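PDB 1U0K: gene product PA4716 from Pseudomonas aeruginosa, which is of unknown function but belongs to the PhzF family and is probably an isomerase or epimerase. Local coordinates for residues A[4-9]-A[25-30]; A[40-45]-A[66-71]. All coordinates share one frame; numbering follows the deposited sequence.

Contact 1: residues A[4-9]-A[25-30]; sequences SRRYWQ and VFDDAS
W8 and V25 form an antiparallel hydrogen-bonded pair: V25 N gives to W8 O at 2.9 Å and W8 N gives to V25 O at 2.8 Å, the second bond the more bent. Toward the N-terminus of strand 6-12 the direct pairing gives way to water. One water donates to R6 O and accepts from D28 N, and a second accepts from R6 N and donates to D27 OD1, filling in where residues 27-30 turn off as a loop.

On the face of W8 and V25, D27 is the polar centre. Its CG sits between backbone N and carbonyl carbon (chi1 68°), which aims the carboxylate back at R6 and W8. W8 NE1 bonds OD1 at 3.2 Å; the oxygen lies in the indole plane, but the N-H arrives well above the carboxylate plane. R6 NH2 makes a salt bridge to OD2 at 2.9 Å, also from above that plane, with the guanidinium and carboxylate planes 67° apart. The bend of the R6 chain at chi3 (-55°) helps bring the guanidinium round, and W8 CZ2 lies 3.5 Å above one of its faces, toward the rim, so the indole and the carboxylate together limit how the guanidinium can turn. On the opposite face of the hairpin, that of Y7 and F26, Y7 CB stands almost exactly over the centre of the F26 ring, 3.6 Å from its centroid, a CH-pi contact. The two side chains run side by side.

These strands form the 6-12/21-26 beta hairpin, flanked by strand 267-282 next to 6-12 and strand 48-54 next to 21-26. L85 of helix 78-90 packs on W8, V25 and D27, while L44 of helix 34-44 rests on Y7 and F26 from the other face.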
loop_
_atom_site.group_PDB
_atom_site.type_symbol
_atom_site.label_atom_id
_atom_site.label_comp_id
_atom_site.label_asym_id
_atom_site.label_seq_id
_atom_site.Cartn_x
_atom_site.Cartn_y
_atom_site.Cartn_z
ATOM N N SER A 4 -23.507 -8.809 10.202
ATOM C CA SER A 4 -22.723 -7.637 9.861
ATOM C C SER A 4 -21.288 -7.865 10.295
ATOM O O SER A 4 -21.031 -8.289 11.425
ATOM C CB SER A 4 -23.290 -6.396 10.541
ATOM O OG SER A 4 -22.476 -5.261 10.289
ATOM N N ARG A 5 -20.360 -7.646 9.370
ATOM C CA ARG A 5 -18.934 -7.673 9.675
ATOM C C ARG A 5 -18.350 -6.360 9.207
ATOM O O ARG A 5 -18.809 -5.776 8.220
ATOM C CB ARG A 5 -18.229 -8.810 8.957
ATOM C CG ARG A 5 -18.728 -10.224 9.298
ATOM C CD ARG A 5 -18.970 -11.099 8.071
ATOM N NE ARG A 5 -19.832 -10.435 7.079
ATOM C CZ ARG A 5 -19.567 -10.326 5.772
ATOM N NH1 ARG A 5 -18.458 -10.836 5.247
ATOM N NH2 ARG A 5 -20.433 -9.696 4.976
ATOM N N ARG A 6 -17.359 -5.881 9.941
ATOM C CA ARG A 6 -16.814 -4.561 9.717
ATOM C C ARG A 6 -15.315 -4.587 9.833
ATOM O O ARG A 6 -14.741 -5.428 10.530
ATOM C CB ARG A 6 -17.304 -3.578 10.779
ATOM C CG ARG A 6 -18.804 -3.399 10.842
ATOM C CD ARG A 6 -19.300 -2.780 12.148
ATOM N NE ARG A 6 -18.855 -3.515 13.335
ATOM C CZ ARG A 6 -19.112 -3.150 14.594
ATOM N NH1 ARG A 6 -19.827 -2.054 14.858
ATOM N NH2 ARG A 6 -18.657 -3.887 15.598
ATOM N N TYR A 7 -14.683 -3.643 9.160
ATOM C CA TYR A 7 -13.346 -3.215 9.519
ATOM C C TYR A 7 -13.338 -1.714 9.740
ATOM O O TYR A 7 -14.304 -1.004 9.397
ATOM C CB TYR A 7 -12.303 -3.661 8.489
ATOM C CG TYR A 7 -12.373 -2.954 7.161
ATOM C CD1 TYR A 7 -11.785 -1.725 6.981
ATOM C CD2 TYR A 7 -13.055 -3.522 6.095
ATOM C CE1 TYR A 7 -11.849 -1.066 5.753
ATOM C CE2 TYR A 7 -13.115 -2.878 4.853
ATOM C CZ TYR A 7 -12.522 -1.648 4.703
ATOM O OH TYR A 7 -12.588 -0.976 3.499
ATOM N N TRP A 8 -12.268 -1.232 10.338
ATOM C CA TRP A 8 -12.143 0.167 10.710
ATOM C C TRP A 8 -10.794 0.693 10.295
ATOM O O TRP A 8 -9.799 0.007 10.469
ATOM C CB TRP A 8 -12.292 0.342 12.218
ATOM C CG TRP A 8 -13.512 -0.294 12.798
ATOM C CD1 TRP A 8 -13.760 -1.638 12.955
ATOM C CD2 TRP A 8 -14.656 0.381 13.332
ATOM N NE1 TRP A 8 -14.984 -1.825 13.542
ATOM C CE2 TRP A 8 -15.553 -0.606 13.787
ATOM C CE3 TRP A 8 -15.016 1.731 13.476
ATOM C CZ2 TRP A 8 -16.784 -0.288 14.372
ATOM C CZ3 TRP A 8 -16.231 2.036 14.053
ATOM C CH2 TRP A 8 -17.093 1.034 14.497
ATOM N N GLN A 9 -10.762 1.922 9.791
ATOM C CA GLN A 9 -9.537 2.617 9.440
ATOM C C GLN A 9 -9.192 3.571 10.568
ATOM O O GLN A 9 -9.998 4.398 10.949
ATOM C CB GLN A 9 -9.719 3.387 8.116
ATOM C CG GLN A 9 -8.521 4.209 7.688
ATOM C CD GLN A 9 -7.293 3.380 7.366
ATOM O OE1 GLN A 9 -7.398 2.188 7.062
ATOM N NE2 GLN A 9 -6.127 4.006 7.443
ATOM N N VAL A 25 -8.390 -2.394 11.278
ATOM C CA VAL A 25 -8.731 -3.288 12.378
ATOM C C VAL A 25 -10.035 -3.999 12.073
ATOM O O VAL A 25 -11.025 -3.352 11.779
ATOM C CB VAL A 25 -8.921 -2.509 13.694
ATOM C CG1 VAL A 25 -9.273 -3.462 14.853
ATOM C CG2 VAL A 25 -7.694 -1.678 14.030
ATOM N N PHE A 26 -10.029 -5.323 12.133
ATOM C CA PHE A 26 -11.226 -6.141 11.976
ATOM C C PHE A 26 -11.605 -6.563 13.399
ATOM O O PHE A 26 -10.900 -7.339 14.021
ATOM C CB PHE A 26 -10.947 -7.358 11.082
ATOM C CG PHE A 26 -10.723 -7.027 9.627
ATOM C CD1 PHE A 26 -9.598 -6.334 9.217
ATOM C CD2 PHE A 26 -11.647 -7.436 8.660
ATOM C CE1 PHE A 26 -9.394 -6.042 7.862
ATOM C CE2 PHE A 26 -11.429 -7.164 7.319
ATOM C CZ PHE A 26 -10.325 -6.468 6.929
ATOM N N ASP A 27 -12.704 -6.039 13.925
ATOM C CA ASP A 27 -13.024 -6.271 15.335
ATOM C C ASP A 27 -13.601 -7.646 15.640
ATOM O O ASP A 27 -13.612 -8.058 16.804
ATOM C CB ASP A 27 -13.946 -5.182 15.880
ATOM C CG ASP A 27 -15.310 -5.231 15.281
ATOM O OD1 ASP A 27 -15.438 -4.905 14.098
ATOM O OD2 ASP A 27 -16.308 -5.586 15.934
ATOM N N ASP A 28 -14.074 -8.354 14.622
ATOM C CA ASP A 28 -14.481 -9.738 14.811
ATOM C C ASP A 28 -14.220 -10.525 13.535
ATOM O O ASP A 28 -15.051 -10.561 12.614
ATOM C CB ASP A 28 -15.943 -9.832 15.239
ATOM C CG ASP A 28 -16.368 -11.253 15.533
ATOM O OD1 ASP A 28 -15.603 -12.202 15.231
ATOM O OD2 ASP A 28 -17.472 -11.521 16.065
ATOM N N ALA A 29 -13.051 -11.154 13.507
ATOM C CA ALA A 29 -12.565 -11.879 12.348
ATOM C C ALA A 29 -12.812 -13.378 12.478
ATOM O O ALA A 29 -12.141 -14.176 11.817
ATOM C CB ALA A 29 -11.078 -11.602 12.162
ATOM N N SER A 30 -13.783 -13.755 13.311
ATOM C CA SER A 30 -14.083 -15.170 13.577
ATOM C C SER A 30 -14.445 -15.984 12.330
ATOM O O SER A 30 -14.248 -17.193 12.317
ATOM C CB SER A 30 -15.217 -15.302 14.610
ATOM O OG SER A 30 -14.828 -14.795 15.875
HETATM O O HOH W 1 -14.369 -7.855 11.615
HETATM O O HOH W 2 -16.926 -7.215 12.626
#

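Contact 2: residues A[40-45]-A[66-71]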
loop_
_atom_site.group_PDB
_atom_site.type_symbol
_atom_site.label_atom_id
_atom_site.label_comp_id
_atom_site.label_asym_id
_atom_site.label_seq_id
_atom_site.Cartn_x
_atom_site.Cartn_y
_atom_site.Cartn_z
ATOM N N TRP A 40 -7.173 -9.959 2.849
ATOM C CA TRP A 40 -7.781 -8.685 3.271
ATOM C C TRP A 40 -6.704 -7.662 3.599
ATOM O O TRP A 40 -6.876 -6.469 3.343
ATOM C CB TRP A 40 -8.726 -8.875 4.474
ATOM C CG TRP A 40 -10.125 -9.124 4.093
ATOM C CD1 TRP A 40 -10.806 -10.295 4.179
ATOM C CD2 TRP A 40 -11.019 -8.184 3.505
ATOM N NE1 TRP A 40 -12.090 -10.132 3.715
ATOM C CE2 TRP A 40 -12.241 -8.840 3.289
ATOM C CE3 TRP A 40 -10.920 -6.832 3.163
ATOM C CZ2 TRP A 40 -13.351 -8.194 2.737
ATOM C CZ3 TRP A 40 -12.020 -6.197 2.603
ATOM C CH2 TRP A 40 -13.212 -6.877 2.398
ATOM N N THR A 41 -5.583 -8.104 4.155
ATOM C CA THR A 41 -4.471 -7.200 4.444
ATOM C C THR A 41 -3.967 -6.586 3.130
ATOM O O THR A 41 -3.715 -5.382 3.046
ATOM C CB THR A 41 -3.361 -7.971 5.180
ATOM O OG1 THR A 41 -3.871 -8.459 6.436
ATOM C CG2 THR A 41 -2.214 -7.045 5.565
ATOM N N ARG A 42 -3.834 -7.418 2.102
ATOM C CA ARG A 42 -3.395 -6.959 0.782
ATOM C C ARG A 42 -4.448 -6.075 0.125
ATOM O O ARG A 42 -4.112 -5.145 -0.617
ATOM C CB ARG A 42 -3.038 -8.151 -0.097
ATOM C CG ARG A 42 -1.719 -8.756 0.302
ATOM C CD ARG A 42 -1.483 -10.153 -0.220
ATOM N NE ARG A 42 -0.204 -10.633 0.287
ATOM C CZ ARG A 42 0.227 -11.888 0.203
ATOM N NH1 ARG A 42 -0.510 -12.820 -0.383
ATOM N NH2 ARG A 42 1.410 -12.207 0.707
ATOM N N GLU A 43 -5.716 -6.346 0.403
ATOM C CA GLU A 43 -6.811 -5.518 -0.103
ATOM C C GLU A 43 -6.718 -4.088 0.430
ATOM O O GLU A 43 -6.805 -3.131 -0.342
ATOM C CB GLU A 43 -8.156 -6.115 0.301
ATOM C CG GLU A 43 -9.365 -5.415 -0.287
ATOM C CD GLU A 43 -9.504 -5.611 -1.772
ATOM O OE1 GLU A 43 -10.194 -4.791 -2.396
ATOM O OE2 GLU A 43 -8.968 -6.605 -2.322
ATOM N N LEU A 44 -6.534 -3.941 1.735
ATOM C CA LEU A 44 -6.625 -2.630 2.358
ATOM C C LEU A 44 -5.331 -1.828 2.271
ATOM O O LEU A 44 -5.359 -0.608 2.413
ATOM C CB LEU A 44 -7.101 -2.773 3.798
ATOM C CG LEU A 44 -8.498 -3.387 3.925
ATOM C CD1 LEU A 44 -8.959 -3.366 5.367
ATOM C CD2 LEU A 44 -9.502 -2.677 2.998
ATOM N N ARG A 45 -4.201 -2.501 2.036
ATOM C CA ARG A 45 -2.900 -1.873 1.750
ATOM C C ARG A 45 -2.334 -0.986 2.857
ATOM O O ARG A 45 -1.391 -0.224 2.633
ATOM C CB ARG A 45 -2.951 -1.137 0.406
ATOM C CG ARG A 45 -3.267 -2.082 -0.723
ATOM C CD ARG A 45 -3.625 -1.387 -1.992
ATOM N NE ARG A 45 -2.505 -0.633 -2.533
ATOM C CZ ARG A 45 -1.616 -1.103 -3.390
ATOM N NH1 ARG A 45 -1.672 -2.366 -3.787
ATOM N NH2 ARG A 45 -0.657 -0.303 -3.850
ATOM N N PHE A 66 -0.878 -8.892 10.356
ATOM C CA PHE A 66 -0.260 -9.160 9.073
ATOM C C PHE A 66 0.285 -7.897 8.441
ATOM O O PHE A 66 -0.340 -6.836 8.503
ATOM C CB PHE A 66 -1.268 -9.749 8.097
ATOM C CG PHE A 66 -1.751 -11.120 8.462
ATOM C CD1 PHE A 66 -2.714 -11.288 9.435
ATOM C CD2 PHE A 66 -1.266 -12.236 7.794
ATOM C CE1 PHE A 66 -3.161 -12.562 9.756
ATOM C CE2 PHE A 66 -1.708 -13.509 8.119
ATOM C CZ PHE A 66 -2.650 -13.667 9.097
ATOM N N THR A 67 1.438 -8.034 7.795
ATOM C CA THR A 67 1.860 -7.071 6.781
ATOM C C THR A 67 1.414 -7.585 5.419
ATOM O O THR A 67 0.850 -8.656 5.305
ATOM C CB THR A 67 3.382 -6.859 6.771
ATOM O OG1 THR A 67 4.017 -8.066 6.334
ATOM C CG2 THR A 67 3.929 -6.560 8.133
ATOM N N LEU A 68 1.714 -6.842 4.364
ATOM C CA LEU A 68 1.387 -7.313 3.031
ATOM C C LEU A 68 2.247 -8.514 2.649
ATOM O O LEU A 68 1.907 -9.232 1.718
ATOM C CB LEU A 68 1.509 -6.190 1.990
ATOM C CG LEU A 68 0.189 -5.445 1.796
ATOM C CD1 LEU A 68 -0.085 -4.500 2.937
ATOM C CD2 LEU A 68 0.159 -4.697 0.482
ATOM N N GLU A 69 3.340 -8.739 3.375
ATOM C CA GLU A 69 4.242 -9.858 3.080
ATOM C C GLU A 69 3.893 -11.135 3.839
ATOM O O GLU A 69 3.936 -12.230 3.263
ATOM C CB GLU A 69 5.690 -9.448 3.374
ATOM C CG GLU A 69 6.302 -8.565 2.291
ATOM C CD GLU A 69 6.135 -7.076 2.525
ATOM O OE1 GLU A 69 5.214 -6.661 3.267
ATOM O OE2 GLU A 69 6.937 -6.306 1.946
ATOM N N GLU A 70 3.547 -11.008 5.116
ATOM C CA GLU A 70 3.482 -12.172 6.003
ATOM C C GLU A 70 2.787 -11.843 7.320
ATOM O O GLU A 70 2.588 -10.683 7.653
ATOM C CB GLU A 70 4.914 -12.630 6.319
ATOM C CG GLU A 70 5.685 -11.618 7.175
ATOM C CD GLU A 70 7.192 -11.729 7.056
ATOM O OE1 GLU A 70 7.892 -10.681 7.181
ATOM O OE2 GLU A 70 7.664 -12.867 6.846
ATOM N N GLU A 71 2.485 -12.876 8.097
ATOM C CA GLU A 71 2.043 -12.689 9.469
ATOM C C GLU A 71 3.226 -12.315 10.371
ATOM O O GLU A 71 4.319 -12.863 10.222
ATOM C CB GLU A 71 1.354 -13.953 9.987
ATOM C CG GLU A 71 0.702 -13.714 11.329
ATOM C CD GLU A 71 -0.070 -14.903 11.849
ATOM O OE1 GLU A 71 -0.147 -15.927 11.140
ATOM O OE2 GLU A 71 -0.603 -14.783 12.966
#
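R42 takes hold of the L68 carbonyl with two nitrogens: NE lies 2.9 Å from L68 O and NH2 3.2 Å from the same oxygen. The grip is side-on, with the oxygen in the guanidinium plane, and the NE bond is the straighter, at 160° against 140°. An extended run from CG to NE (chi3 -178°) carries the group out to it. The aliphatic part of R42 slides past L68 in the opposite direction, while L68 CD1 packs against the last turn of helix 34-44, 3.7 Å from T41 O and 4.0 Å from R45 CA.

Deeper in, T41 crosses F66 at about a right angle. OG1 lies 3.3 Å from F66 CB, and CG2, anti to the backbone N, is laid against the carbonyl oxygens of F66 and T67. The T41 hydroxyl finds its polar partner in its own helix, at M37 O.

The turn helps to set the L68 carbonyl: E69 N, in the same peptide unit, gives to T67 OG1, as does E70 N, and T67 N bonds E70 O, so the chain is folded tightly round the threonine. This is an ST turn combined with an ST motif. It follows strand 60-67 and is docked on the C-terminal end of helix 34-44, where R45 leaves the helix with positive phi. T67 also touches E48, the predicted active-site residue.

Helix 34-44 joins the two contacts, following strand 21-26 in the chain; their centres are about 15 Å apart. W40 and L44 face contact 1: Y7 OH lies 3.6 Å from L44 CD2, F26 CE1 3.7 Å from L44 CD1, and F26 CZ 3.8 Å from W40 CB, while T41 and R42, on another side of the helix, meet residues 66-71. The predicted active-site residue E48 is much nearer contact 2, with its side chain about 4 Å from that of T67 but about 9 Å from that of V25. Both contacts also reach the dimer interface, where Q9 bonds E43 of the second subunit and E43 in turn bonds Q9 there.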